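Local coordinates for transcriptional activator PlcR protein (Bacillus thuringiensis, PDB 3U3W) that binds DNA and activates virulence gene transcription in response to the quorum-sensing peptide PapR, which docks on its helical-repeat domain, at residues 91-102 with 115-126. Residues are numbered along the deposited sequence; the frame is centred on the assembly and turned at random.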
loop_
_atom_site.group_PDB
_atom_site.type_symbol
_atom_site.label_atom_id
_atom_site.label_comp_id
_atom_site.label_asym_id
_atom_site.label_seq_id
_atom_site.Cartn_x
_atom_site.Cartn_y
_atom_site.Cartn_z
ATOM N N TYR A 91 -8.119 22.662 -3.917
ATOM C CA TYR A 91 -8.912 22.477 -5.125
ATOM C C TYR A 91 -8.607 23.464 -6.245
ATOM O O TYR A 91 -8.681 23.104 -7.429
ATOM C CB TYR A 91 -10.402 22.433 -4.780
ATOM C CG TYR A 91 -10.786 21.158 -4.039
ATOM C CD1 TYR A 91 -10.808 19.927 -4.700
ATOM C CD2 TYR A 91 -11.117 21.184 -2.687
ATOM C CE1 TYR A 91 -11.154 18.763 -4.046
ATOM C CE2 TYR A 91 -11.470 20.020 -2.014
ATOM C CZ TYR A 91 -11.486 18.814 -2.695
ATOM O OH TYR A 91 -11.818 17.658 -2.024
ATOM N N LYS A 92 -8.263 24.696 -5.877
ATOM C CA LYS A 92 -7.774 25.674 -6.852
ATOM C C LYS A 92 -6.594 25.100 -7.648
ATOM O O LYS A 92 -6.629 25.033 -8.885
ATOM C CB LYS A 92 -7.345 26.972 -6.157
ATOM C CG LYS A 92 -8.061 28.237 -6.664
ATOM C CD LYS A 92 -7.946 28.417 -8.191
ATOM C CE LYS A 92 -8.704 29.668 -8.684
ATOM N NZ LYS A 92 -8.755 29.768 -10.183
ATOM N N GLU A 93 -5.557 24.666 -6.934
ATOM C CA GLU A 93 -4.374 24.132 -7.598
ATOM C C GLU A 93 -4.689 22.913 -8.444
ATOM O O GLU A 93 -4.214 22.796 -9.563
ATOM C CB GLU A 93 -3.290 23.803 -6.585
ATOM C CG GLU A 93 -3.428 24.618 -5.338
ATOM C CD GLU A 93 -2.171 24.609 -4.514
ATOM O OE1 GLU A 93 -1.108 24.254 -5.076
ATOM O OE2 GLU A 93 -2.250 24.956 -3.313
ATOM N N ILE A 94 -5.487 22.001 -7.906
ATOM C CA ILE A 94 -5.911 20.852 -8.686
ATOM C C ILE A 94 -6.557 21.298 -9.983
ATOM O O ILE A 94 -6.269 20.770 -11.063
ATOM C CB ILE A 94 -6.905 19.994 -7.896
ATOM C CG1 ILE A 94 -6.202 19.455 -6.643
ATOM C CG2 ILE A 94 -7.492 18.889 -8.798
ATOM C CD1 ILE A 94 -6.985 18.417 -5.848
ATOM N N TYR A 95 -7.450 22.271 -9.859
ATOM C CA TYR A 95 -8.182 22.805 -10.999
ATOM C C TYR A 95 -7.238 23.324 -12.093
ATOM O O TYR A 95 -7.375 22.981 -13.271
ATOM C CB TYR A 95 -9.133 23.912 -10.521
ATOM C CG TYR A 95 -9.916 24.570 -11.620
ATOM C CD1 TYR A 95 -11.093 23.996 -12.106
ATOM C CD2 TYR A 95 -9.489 25.774 -12.177
ATOM C CE1 TYR A 95 -11.820 24.598 -13.115
ATOM C CE2 TYR A 95 -10.215 26.391 -13.182
ATOM C CZ TYR A 95 -11.371 25.800 -13.647
ATOM O OH TYR A 95 -12.069 26.412 -14.653
ATOM N N ASN A 96 -6.276 24.146 -11.694
ATOM C CA ASN A 96 -5.259 24.652 -12.620
ATOM C C ASN A 96 -4.316 23.575 -13.146
ATOM O O ASN A 96 -4.066 23.491 -14.357
ATOM C CB ASN A 96 -4.440 25.763 -11.966
ATOM C CG ASN A 96 -5.250 27.016 -11.725
ATOM O OD1 ASN A 96 -6.118 27.369 -12.527
ATOM N ND2 ASN A 96 -4.976 27.693 -10.616
ATOM N N LYS A 97 -3.799 22.754 -12.235
ATOM C CA LYS A 97 -2.843 21.709 -12.595
ATOM C C LYS A 97 -3.450 20.737 -13.610
ATOM O O LYS A 97 -2.861 20.444 -14.654
ATOM C CB LYS A 97 -2.374 20.968 -11.339
ATOM C CG LYS A 97 -1.582 19.690 -11.610
ATOM C CD LYS A 97 -1.108 19.046 -10.312
ATOM C CE LYS A 97 -0.225 17.837 -10.586
ATOM N NZ LYS A 97 1.015 18.228 -11.333
ATOM N N VAL A 98 -4.646 20.256 -13.310
ATOM C CA VAL A 98 -5.313 19.285 -14.162
ATOM C C VAL A 98 -5.811 19.882 -15.488
ATOM O O VAL A 98 -5.799 19.215 -16.535
ATOM C CB VAL A 98 -6.479 18.634 -13.399
ATOM C CG1 VAL A 98 -7.469 17.999 -14.353
ATOM C CG2 VAL A 98 -5.934 17.628 -12.405
ATOM N N TRP A 99 -6.261 21.136 -15.441
ATOM C CA TRP A 99 -6.677 21.814 -16.664
ATOM C C TRP A 99 -5.518 21.921 -17.669
ATOM O O TRP A 99 -5.688 21.651 -18.858
ATOM C CB TRP A 99 -7.281 23.196 -16.381
ATOM C CG TRP A 99 -7.561 23.913 -17.643
ATOM C CD1 TRP A 99 -6.882 24.990 -18.147
ATOM C CD2 TRP A 99 -8.553 23.567 -18.626
ATOM N NE1 TRP A 99 -7.408 25.352 -19.370
ATOM C CE2 TRP A 99 -8.435 24.497 -19.685
ATOM C CE3 TRP A 99 -9.540 22.578 -18.702
ATOM C CZ2 TRP A 99 -9.266 24.459 -20.813
ATOM C CZ3 TRP A 99 -10.372 22.545 -19.826
ATOM C CH2 TRP A 99 -10.223 23.480 -20.867
ATOM N N ASN A 100 -4.340 22.296 -17.180
ATOM C CA ASN A 100 -3.147 22.352 -18.033
ATOM C C ASN A 100 -2.840 21.031 -18.707
ATOM O O ASN A 100 -2.591 20.982 -19.908
ATOM C CB ASN A 100 -1.930 22.860 -17.257
ATOM C CG ASN A 100 -1.992 24.362 -17.025
ATOM O OD1 ASN A 100 -2.656 25.084 -17.777
ATOM N ND2 ASN A 100 -1.313 24.838 -15.984
ATOM N N GLU A 101 -2.877 19.959 -17.929
ATOM C CA GLU A 101 -2.654 18.637 -18.475
ATOM C C GLU A 101 -3.736 18.264 -19.486
ATOM O O GLU A 101 -3.468 17.610 -20.495
ATOM C CB GLU A 101 -2.601 17.608 -17.346
ATOM C CG GLU A 101 -2.183 16.232 -17.810
ATOM C CD GLU A 101 -0.725 16.195 -18.252
ATOM O OE1 GLU A 101 0.079 16.970 -17.679
ATOM O OE2 GLU A 101 -0.391 15.403 -19.169
ATOM N N LEU A 102 -4.967 18.672 -19.201
ATOM C CA LEU A 102 -6.108 18.293 -20.031
ATOM C C LEU A 102 -6.037 18.898 -21.424
ATOM O O LEU A 102 -6.526 18.303 -22.391
ATOM C CB LEU A 102 -7.427 18.693 -19.353
ATOM C CG LEU A 102 -8.039 17.638 -18.433
ATOM C CD1 LEU A 102 -9.119 18.235 -17.520
ATOM C CD2 LEU A 102 -8.606 16.508 -19.292
ATOM N N LEU A 115 -8.126 12.635 -15.026
ATOM C CA LEU A 115 -8.072 14.102 -15.097
ATOM C C LEU A 115 -9.464 14.754 -15.028
ATOM O O LEU A 115 -9.690 15.693 -14.266
ATOM C CB LEU A 115 -7.367 14.545 -16.378
ATOM C CG LEU A 115 -5.931 14.078 -16.640
ATOM C CD1 LEU A 115 -5.565 14.396 -18.083
ATOM C CD2 LEU A 115 -4.927 14.684 -15.639
ATOM N N GLN A 116 -10.380 14.243 -15.840
ATOM C CA GLN A 116 -11.747 14.748 -15.907
ATOM C C GLN A 116 -12.495 14.596 -14.583
ATOM O O GLN A 116 -13.100 15.556 -14.104
ATOM C CB GLN A 116 -12.517 14.067 -17.049
ATOM C CG GLN A 116 -11.946 14.392 -18.431
ATOM C CD GLN A 116 -12.885 14.035 -19.571
ATOM O OE1 GLN A 116 -13.125 12.857 -19.851
ATOM N NE2 GLN A 116 -13.422 15.055 -20.238
ATOM N N TRP A 117 -12.444 13.392 -14.005
ATOM C CA TRP A 117 -12.964 13.151 -12.659
ATOM C C TRP A 117 -12.453 14.229 -11.704
ATOM O O TRP A 117 -13.249 14.939 -11.087
ATOM C CB TRP A 117 -12.615 11.718 -12.185
ATOM C CG TRP A 117 -12.573 11.494 -10.696
ATOM C CD1 TRP A 117 -13.411 12.024 -9.751
ATOM C CD2 TRP A 117 -11.622 10.692 -9.977
ATOM N NE1 TRP A 117 -13.041 11.593 -8.490
ATOM C CE2 TRP A 117 -11.944 10.782 -8.606
ATOM C CE3 TRP A 117 -10.534 9.906 -10.362
ATOM C CZ2 TRP A 117 -11.210 10.126 -7.627
ATOM C CZ3 TRP A 117 -9.813 9.243 -9.379
ATOM C CH2 TRP A 117 -10.151 9.365 -8.033
ATOM N N GLN A 118 -11.134 14.389 -11.611
ATOM C CA GLN A 118 -10.568 15.350 -10.666
ATOM C C GLN A 118 -10.949 16.801 -11.001
ATOM O O GLN A 118 -11.136 17.632 -10.107
ATOM C CB GLN A 118 -9.040 15.213 -10.590
ATOM C CG GLN A 118 -8.570 13.893 -10.019
ATOM C CD GLN A 118 -8.773 13.792 -8.503
ATOM O OE1 GLN A 118 -8.905 14.800 -7.803
ATOM N NE2 GLN A 118 -8.790 12.567 -7.996
ATOM N N TYR A 119 -11.050 17.099 -12.292
ATOM C CA TYR A 119 -11.344 18.455 -12.738
ATOM C C TYR A 119 -12.772 18.870 -12.364
ATOM O O TYR A 119 -12.990 19.957 -11.834
ATOM C CB TYR A 119 -11.062 18.576 -14.242
ATOM C CG TYR A 119 -11.777 19.691 -14.991
ATOM C CD1 TYR A 119 -11.356 21.016 -14.910
ATOM C CD2 TYR A 119 -12.837 19.397 -15.830
ATOM C CE1 TYR A 119 -12.012 22.023 -15.621
ATOM C CE2 TYR A 119 -13.489 20.378 -16.536
ATOM C CZ TYR A 119 -13.083 21.688 -16.430
ATOM O OH TYR A 119 -13.777 22.639 -17.160
ATOM N N TYR A 120 -13.722 17.973 -12.609
ATOM C CA TYR A 120 -15.118 18.192 -12.252
ATOM C C TYR A 120 -15.337 18.356 -10.760
ATOM O O TYR A 120 -16.072 19.251 -10.344
ATOM C CB TYR A 120 -15.976 17.039 -12.751
ATOM C CG TYR A 120 -16.153 17.039 -14.241
ATOM C CD1 TYR A 120 -16.467 18.210 -14.931
ATOM C CD2 TYR A 120 -16.005 15.869 -14.967
ATOM C CE1 TYR A 120 -16.641 18.199 -16.319
ATOM C CE2 TYR A 120 -16.169 15.845 -16.346
ATOM C CZ TYR A 120 -16.490 17.006 -17.018
ATOM O OH TYR A 120 -16.643 16.953 -18.386
ATOM N N VAL A 121 -14.716 17.492 -9.957
ATOM C CA VAL A 121 -14.834 17.602 -8.505
ATOM C C VAL A 121 -14.300 18.955 -8.052
ATOM O O VAL A 121 -14.903 19.647 -7.223
ATOM C CB VAL A 121 -14.060 16.479 -7.753
ATOM C CG1 VAL A 121 -13.977 16.790 -6.272
ATOM C CG2 VAL A 121 -14.706 15.132 -7.981
ATOM N N ALA A 122 -13.154 19.315 -8.607
ATOM C CA ALA A 122 -12.526 20.580 -8.294
ATOM C C ALA A 122 -13.457 21.725 -8.716
ATOM O O ALA A 122 -13.689 22.669 -7.955
ATOM C CB ALA A 122 -11.183 20.676 -8.992
ATOM N N ALA A 123 -14.008 21.618 -9.919
ATOM C CA ALA A 123 -14.915 22.632 -10.433
ATOM C C ALA A 123 -16.105 22.799 -9.492
ATOM O O ALA A 123 -16.481 23.915 -9.142
ATOM C CB ALA A 123 -15.380 22.271 -11.831
ATOM N N TYR A 124 -16.673 21.675 -9.071
ATOM C CA TYR A 124 -17.815 21.682 -8.174
ATOM C C TYR A 124 -17.479 22.272 -6.804
ATOM O O TYR A 124 -18.256 23.044 -6.235
ATOM C CB TYR A 124 -18.395 20.281 -8.016
ATOM C CG TYR A 124 -19.205 20.160 -6.762
ATOM C CD1 TYR A 124 -20.549 20.530 -6.742
ATOM C CD2 TYR A 124 -18.627 19.704 -5.580
ATOM C CE1 TYR A 124 -21.298 20.438 -5.572
ATOM C CE2 TYR A 124 -19.370 19.602 -4.409
ATOM C CZ TYR A 124 -20.708 19.975 -4.414
ATOM O OH TYR A 124 -21.448 19.897 -3.257
ATOM N N VAL A 125 -16.325 21.918 -6.260
ATOM C CA VAL A 125 -16.015 22.396 -4.928
ATOM C C VAL A 125 -15.810 23.890 -5.003
ATOM O O VAL A 125 -16.145 24.614 -4.080
ATOM C CB VAL A 125 -14.767 21.704 -4.332
ATOM C CG1 VAL A 125 -14.295 22.426 -3.067
ATOM C CG2 VAL A 125 -15.085 20.264 -4.047
ATOM N N LEU A 126 -15.265 24.343 -6.127
ATOM C CA LEU A 126 -14.975 25.754 -6.325
ATOM C C LEU A 126 -16.232 26.535 -6.724
ATOM O O LEU A 126 -16.189 27.747 -6.927
ATOM C CB LEU A 126 -13.855 25.929 -7.364
ATOM C CG LEU A 126 -12.477 25.392 -6.956
ATOM C CD1 LEU A 126 -11.475 25.531 -8.088
ATOM C CD2 LEU A 126 -11.972 26.083 -5.712
#
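Two helices of the TPR-like regulatory domain pack here: helix 91-102 and the 115-125 part of helix 109-125 run roughly antiparallel, the axes of these segments 8.7 Å apart at closest approach, and the interface is largely apolar, with no hydrogen bond crossing it. Ala122 CB lies 3.8 Å from the carbonyl O of Tyr91 and also touches Ile94 CG2 and Tyr95 CB; so small a side chain suits the place where Tyr91 CA and Ala122 CA come within 5.2 Å. At one end, Val125 covers a face of the Tyr91 ring, its CG2 4.0 Å from the centroid and 6° off the ring normal, a CH-pi contact that suits a branched, compact side chain. Val121 CG1 reaches the same ring at CE1, and Tyr91 and Val121 also pack on an aromatic side chain of the bound peptide. Leu126 finishes this end by laying CD1 against Tyr95 CB at 3.7 Å. Midway, Tyr119 acts as a knob in a hole formed by Tyr95, Val98, Trp99 and Leu102. A chi1 of 157° swings its ring away from its own backbone N to run alongside that of Tyr95. The planes, at 22°, are slid apart and barely overlap, coming nearest at Tyr95 CE1 and Tyr119 CE1, 3.6 Å apart. Trp99 flanks it obliquely, completing an aromatic cluster, while Val98 CG1 and Leu102 CD1 pack on Tyr119 CB. At the far end, Leu102 and Leu115 pass alongside one another, head to tail, Leu102 CD2 lying 3.7 Å from Leu115 CB. Glu101 offers Leu115 its CG methylene, yet its bent chain carries the carboxylate away to salt bridges with Arg74 and Lys104. Cohesion between these helices therefore rests largely on shape and dispersion, and the shared packing of Tyr91 and Val121 joins the bound signal peptide to this helix pair.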